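Local coordinates for CBS domain-containing protein (Agrobacterium tumefaciens, PDB 3FHM) that is of uncharacterised function but binds AMP and NADH through a pair of CBS domains, consistent with a role in sensing adenine nucleotides, at residues V62-F74 against Q93-R105. Residues are numbered along the deposited sequence; the frame is centred on the assembly and turned at random.
Sequences VVTDADGVVLGIF and QSVSVAMTKNVVR. With AMP (adenosine monophosphate), chain E; SO4 (sulfate ion), chain G.
M99 lays its extended side chain against both arms of the hairpin, crossing V63 at about a right angle. Its CG sits between the backbone N and the carbonyl carbon (chi1 70°), and the straight chain beyond it carries SD to V63 CG2, 3.6 Å away, and CE to the L71 side chain and carbonyl. The same sulfur passes over G72 CA, where the backbone of K101 also comes close. On the other side of G72, away from the M99 sulfur, V103 CG2 rests on G72 CA at 3.7 Å; the same methyl also reaches V70 CG1. Next to G72, the backbones join in a single antiparallel bridge of the hydrogen-bonded kind: T100 N gives a nearly straight bond to I73 O (3.0 Å, 165°), and I73 N returns a more bent one to T100 O.

L71 and G72 both pair with V63 in a classic beta bulge, so the bridge forms just beyond this irregularity in the hairpin. The pairing joins the hairpin of the first CBS motif to the loop 93-105 of the second, and AMP lies against the join. I73 CG1 is anti to the backbone N (chi1 -171°), and CD1 ends at AMP N7, while T100 places CG2 near AMP N3 and OG1 in a weak hydrogen bond with the ribose O2'. Farther along, V104 pairs with the adenine edge through its backbone N and O: its N donates to AMP N1 at 3.1 Å, and its O accepts from N6.

At the opposite end of the contact V95 leans over a face of the F74 ring, CG2 standing 4.0 Å from the centroid in a CH-pi contact, while A98 CB approaches the ring edge. Helix 46-56 also packs on F74 through I46, A49 and L53.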
loop_
_atom_site.group_PDB
_atom_site.type_symbol
_atom_site.label_atom_id
_atom_site.label_comp_id
_atom_site.label_asym_id
_atom_site.label_seq_id
_atom_site.Cartn_x
_atom_site.Cartn_y
_atom_site.Cartn_z
ATOM N N VAL A 62 -0.201 12.256 -7.253
ATOM C CA VAL A 62 -0.365 13.574 -6.646
ATOM C C VAL A 62 -1.279 14.402 -7.558
ATOM O O VAL A 62 -1.067 14.442 -8.797
ATOM C CB VAL A 62 1.025 14.300 -6.434
ATOM C CG1 VAL A 62 0.888 15.601 -5.730
ATOM C CG2 VAL A 62 1.956 13.419 -5.651
ATOM N N VAL A 63 -2.289 15.027 -6.943
ATOM C CA VAL A 63 -3.229 15.899 -7.647
ATOM C C VAL A 63 -2.734 17.346 -7.725
ATOM O O VAL A 63 -2.699 18.061 -6.708
ATOM C CB VAL A 63 -4.678 15.949 -7.018
ATOM C CG1 VAL A 63 -5.690 16.448 -8.033
ATOM C CG2 VAL A 63 -5.098 14.611 -6.517
ATOM N N THR A 64 -2.418 17.787 -8.946
ATOM C CA THR A 64 -1.924 19.132 -9.244
ATOM C C THR A 64 -2.898 19.911 -10.165
ATOM O O THR A 64 -3.564 19.304 -11.003
ATOM C CB THR A 64 -0.524 19.084 -9.986
ATOM O OG1 THR A 64 -0.693 18.684 -11.350
ATOM C CG2 THR A 64 0.441 18.154 -9.328
ATOM N N ASP A 65 -2.952 21.247 -10.038
ATOM C CA ASP A 65 -3.755 22.095 -10.952
ATOM C C ASP A 65 -2.986 22.593 -12.177
ATOM O O ASP A 65 -1.807 22.297 -12.350
ATOM C CB ASP A 65 -4.350 23.291 -10.218
ATOM C CG ASP A 65 -3.315 24.328 -9.851
ATOM O OD1 ASP A 65 -2.125 24.204 -10.237
ATOM O OD2 ASP A 65 -3.708 25.291 -9.161
ATOM N N ALA A 66 -3.670 23.362 -13.015
ATOM C CA ALA A 66 -3.098 23.961 -14.209
ATOM C C ALA A 66 -1.775 24.666 -13.956
ATOM O O ALA A 66 -0.944 24.734 -14.859
ATOM C CB ALA A 66 -4.082 24.948 -14.787
ATOM N N ASP A 67 -1.584 25.182 -12.737
ATOM C CA ASP A 67 -0.492 26.105 -12.419
ATOM C C ASP A 67 0.666 25.448 -11.671
ATOM O O ASP A 67 1.732 26.077 -11.478
ATOM C CB ASP A 67 -1.036 27.321 -11.659
ATOM C CG ASP A 67 -1.935 28.202 -12.526
ATOM O OD1 ASP A 67 -3.179 28.089 -12.438
ATOM O OD2 ASP A 67 -1.398 29.004 -13.309
ATOM N N GLY A 68 0.455 24.194 -11.266
ATOM C CA GLY A 68 1.477 23.422 -10.596
ATOM C C GLY A 68 1.276 23.219 -9.106
ATOM O O GLY A 68 2.084 22.537 -8.480
ATOM N N VAL A 69 0.204 23.786 -8.545
ATOM C CA VAL A 69 -0.080 23.733 -7.097
ATOM C C VAL A 69 -0.488 22.323 -6.676
ATOM O O VAL A 69 -1.296 21.720 -7.371
ATOM C CB VAL A 69 -1.241 24.713 -6.686
ATOM C CG1 VAL A 69 -1.093 25.163 -5.228
ATOM C CG2 VAL A 69 -1.268 25.950 -7.548
ATOM N N VAL A 70 0.046 21.797 -5.571
ATOM C CA VAL A 70 -0.408 20.513 -5.084
ATOM C C VAL A 70 -1.731 20.666 -4.368
ATOM O O VAL A 70 -1.859 21.435 -3.421
ATOM C CB VAL A 70 0.620 19.806 -4.224
ATOM C CG1 VAL A 70 0.014 18.581 -3.567
ATOM C CG2 VAL A 70 1.808 19.397 -5.092
ATOM N N LEU A 71 -2.726 19.932 -4.859
ATOM C CA LEU A 71 -4.086 20.022 -4.349
ATOM C C LEU A 71 -4.384 18.949 -3.344
ATOM O O LEU A 71 -5.220 19.156 -2.458
ATOM C CB LEU A 71 -5.100 19.892 -5.486
ATOM C CG LEU A 71 -5.182 21.026 -6.528
ATOM C CD1 LEU A 71 -6.075 20.591 -7.679
ATOM C CD2 LEU A 71 -5.606 22.426 -5.952
ATOM N N GLY A 72 -3.729 17.790 -3.512
ATOM C CA GLY A 72 -3.964 16.620 -2.684
ATOM C C GLY A 72 -3.330 15.351 -3.237
ATOM O O GLY A 72 -2.500 15.349 -4.201
ATOM N N ILE A 73 -3.712 14.230 -2.642
ATOM C CA ILE A 73 -3.027 12.986 -2.951
ATOM C C ILE A 73 -4.105 11.871 -2.921
ATOM O O ILE A 73 -4.997 11.846 -2.056
ATOM C CB ILE A 73 -1.774 12.809 -2.015
ATOM C CG1 ILE A 73 -0.916 11.663 -2.442
ATOM C CG2 ILE A 73 -2.155 12.553 -0.552
ATOM C CD1 ILE A 73 -0.002 11.311 -1.300
ATOM N N PHE A 74 -4.064 10.998 -3.925
ATOM C CA PHE A 74 -5.035 9.907 -4.064
ATOM C C PHE A 74 -4.257 8.588 -4.115
ATOM O O PHE A 74 -3.312 8.464 -4.913
ATOM C CB PHE A 74 -5.858 10.112 -5.359
ATOM C CG PHE A 74 -6.776 8.946 -5.728
ATOM C CD1 PHE A 74 -8.076 8.865 -5.203
ATOM C CD2 PHE A 74 -6.333 7.953 -6.639
ATOM C CE1 PHE A 74 -8.937 7.815 -5.532
ATOM C CE2 PHE A 74 -7.182 6.844 -7.007
ATOM C CZ PHE A 74 -8.500 6.784 -6.438
ATOM N N GLN A 93 -17.241 9.888 -10.376
ATOM C CA GLN A 93 -16.925 11.068 -9.568
ATOM C C GLN A 93 -15.477 11.534 -9.719
ATOM O O GLN A 93 -14.544 10.726 -9.995
ATOM C CB GLN A 93 -17.231 10.803 -8.100
ATOM C CG GLN A 93 -18.715 10.785 -7.798
ATOM C CD GLN A 93 -18.990 10.403 -6.375
ATOM O OE1 GLN A 93 -19.492 9.311 -6.106
ATOM N NE2 GLN A 93 -18.647 11.283 -5.447
ATOM N N SER A 94 -15.296 12.841 -9.543
ATOM C CA SER A 94 -14.006 13.453 -9.759
ATOM C C SER A 94 -13.046 13.060 -8.645
ATOM O O SER A 94 -13.419 12.983 -7.467
ATOM C CB SER A 94 -14.148 14.963 -9.893
ATOM O OG SER A 94 -12.969 15.600 -9.438
ATOM N N VAL A 95 -11.801 12.798 -9.030
ATOM C CA VAL A 95 -10.759 12.475 -8.053
ATOM C C VAL A 95 -10.685 13.423 -6.810
ATOM O O VAL A 95 -10.232 12.992 -5.726
ATOM C CB VAL A 95 -9.396 12.289 -8.722
ATOM C CG1 VAL A 95 -8.695 13.638 -8.971
ATOM C CG2 VAL A 95 -8.543 11.354 -7.848
ATOM N N SER A 96 -11.173 14.660 -6.967
ATOM C CA SER A 96 -11.153 15.705 -5.910
ATOM C C SER A 96 -12.012 15.388 -4.677
ATOM O O SER A 96 -11.715 15.871 -3.577
ATOM C CB SER A 96 -11.582 17.056 -6.503
ATOM O OG SER A 96 -10.840 17.331 -7.686
ATOM N N VAL A 97 -13.053 14.570 -4.853
ATOM C CA VAL A 97 -13.965 14.309 -3.738
ATOM C C VAL A 97 -13.471 13.175 -2.853
ATOM O O VAL A 97 -14.007 12.979 -1.747
ATOM C CB VAL A 97 -15.460 14.036 -4.141
ATOM C CG1 VAL A 97 -16.011 15.162 -5.039
ATOM C CG2 VAL A 97 -15.594 12.685 -4.765
ATOM N N ALA A 98 -12.470 12.435 -3.316
ATOM C CA ALA A 98 -11.998 11.309 -2.530
ATOM C C ALA A 98 -10.581 11.512 -1.972
ATOM O O ALA A 98 -10.167 10.789 -1.048
ATOM C CB ALA A 98 -12.073 10.032 -3.345
ATOM N N MET A 99 -9.854 12.481 -2.545
ATOM C CA MET A 99 -8.436 12.707 -2.310
ATOM C C MET A 99 -8.275 13.321 -0.951
ATOM O O MET A 99 -9.183 13.908 -0.455
ATOM C CB MET A 99 -7.893 13.679 -3.357
ATOM C CG MET A 99 -8.385 15.132 -3.207
ATOM S SD MET A 99 -7.587 16.209 -4.422
ATOM C CE MET A 99 -8.162 17.860 -3.931
ATOM N N THR A 100 -7.094 13.171 -0.371
ATOM C CA THR A 100 -6.720 13.797 0.893
ATOM C C THR A 100 -6.065 15.146 0.593
ATOM O O THR A 100 -5.019 15.177 -0.101
ATOM C CB THR A 100 -5.823 12.821 1.699
ATOM O OG1 THR A 100 -6.701 11.954 2.417
ATOM C CG2 THR A 100 -4.910 13.508 2.718
ATOM N N LYS A 101 -6.705 16.234 1.066
ATOM C CA LYS A 101 -6.265 17.629 0.793
ATOM C C LYS A 101 -5.072 18.113 1.626
ATOM O O LYS A 101 -4.187 18.799 1.108
ATOM C CB LYS A 101 -7.428 18.619 0.931
ATOM C CG LYS A 101 -8.120 18.868 -0.369
ATOM C CD LYS A 101 -9.223 19.836 -0.165
ATOM C CE LYS A 101 -10.546 19.239 -0.559
ATOM N NZ LYS A 101 -10.682 17.917 0.143
ATOM N N ASN A 102 -5.059 17.771 2.913
ATOM C CA ASN A 102 -3.916 18.080 3.785
ATOM C C ASN A 102 -2.763 17.123 3.673
ATOM O O ASN A 102 -2.707 16.121 4.384
ATOM C CB ASN A 102 -4.319 18.113 5.233
ATOM C CG ASN A 102 -4.347 19.487 5.760
ATOM O OD1 ASN A 102 -3.486 19.865 6.576
ATOM N ND2 ASN A 102 -5.320 20.288 5.277
ATOM N N VAL A 103 -1.831 17.480 2.809
ATOM C CA VAL A 103 -0.719 16.652 2.435
ATOM C C VAL A 103 0.507 16.878 3.324
ATOM O O VAL A 103 1.057 17.975 3.271
ATOM C CB VAL A 103 -0.329 17.045 1.001
ATOM C CG1 VAL A 103 0.823 16.214 0.449
ATOM C CG2 VAL A 103 -1.518 16.920 0.095
ATOM N N VAL A 104 0.949 15.867 4.103
ATOM C CA VAL A 104 2.201 15.936 4.915
ATOM C C VAL A 104 3.461 15.634 4.035
ATOM O O VAL A 104 3.428 14.718 3.234
ATOM C CB VAL A 104 2.165 14.966 6.143
ATOM C CG1 VAL A 104 3.448 15.020 6.935
ATOM C CG2 VAL A 104 1.029 15.263 7.037
ATOM N N ARG A 105 4.544 16.414 4.200
ATOM C CA ARG A 105 5.772 16.358 3.360
ATOM C C ARG A 105 7.047 16.140 4.179
ATOM O O ARG A 105 7.070 16.353 5.394
ATOM C CB ARG A 105 5.997 17.706 2.645
ATOM C CG ARG A 105 4.785 18.337 1.959
ATOM C CD ARG A 105 4.524 19.796 2.417
ATOM N NE ARG A 105 3.077 20.095 2.393
ATOM C CZ ARG A 105 2.533 21.312 2.299
ATOM N NH1 ARG A 105 1.209 21.456 2.283
ATOM N NH2 ARG A 105 3.295 22.390 2.196
HETATM P P AMP E . -1.448 5.069 1.664
HETATM O O1P AMP E . -0.617 6.233 1.280
HETATM O O2P AMP E . -2.150 4.357 0.564
HETATM O O3P AMP E . -0.758 4.218 2.723
HETATM O "O5'" AMP E . -2.620 5.999 2.256
HETATM C "C5'" AMP E . -3.789 5.632 3.023
HETATM C "C4'" AMP E . -4.472 6.971 3.348
HETATM O "O4'" AMP E . -3.496 7.921 3.744
HETATM C "C3'" AMP E . -5.108 7.602 2.114
HETATM O "O3'" AMP E . -6.272 8.376 2.387
HETATM C "C2'" AMP E . -4.126 8.607 1.670
HETATM O "O2'" AMP E . -4.831 9.657 1.069
HETATM C "C1'" AMP E . -3.547 9.073 2.938
HETATM N N9 AMP E . -2.242 9.677 2.609
HETATM C C8 AMP E . -1.264 9.279 1.750
HETATM N N7 AMP E . -0.198 10.147 1.664
HETATM C C5 AMP E . -0.504 11.101 2.516
HETATM C C6 AMP E . 0.171 12.319 2.939
HETATM N N6 AMP E . 1.374 12.655 2.428
HETATM N N1 AMP E . -0.474 13.070 3.850
HETATM C C2 AMP E . -1.703 12.752 4.364
HETATM N N3 AMP E . -2.398 11.669 4.033
HETATM C C4 AMP E . -1.831 10.819 3.125
HETATM S S SO4 G . -8.493 16.315 4.106
HETATM O O1 SO4 G . -9.362 16.929 5.108
HETATM O O2 SO4 G . -8.548 14.853 4.202
HETATM O O3 SO4 G . -8.934 16.697 2.770
HETATM O O4 SO4 G . -7.132 16.811 4.315
#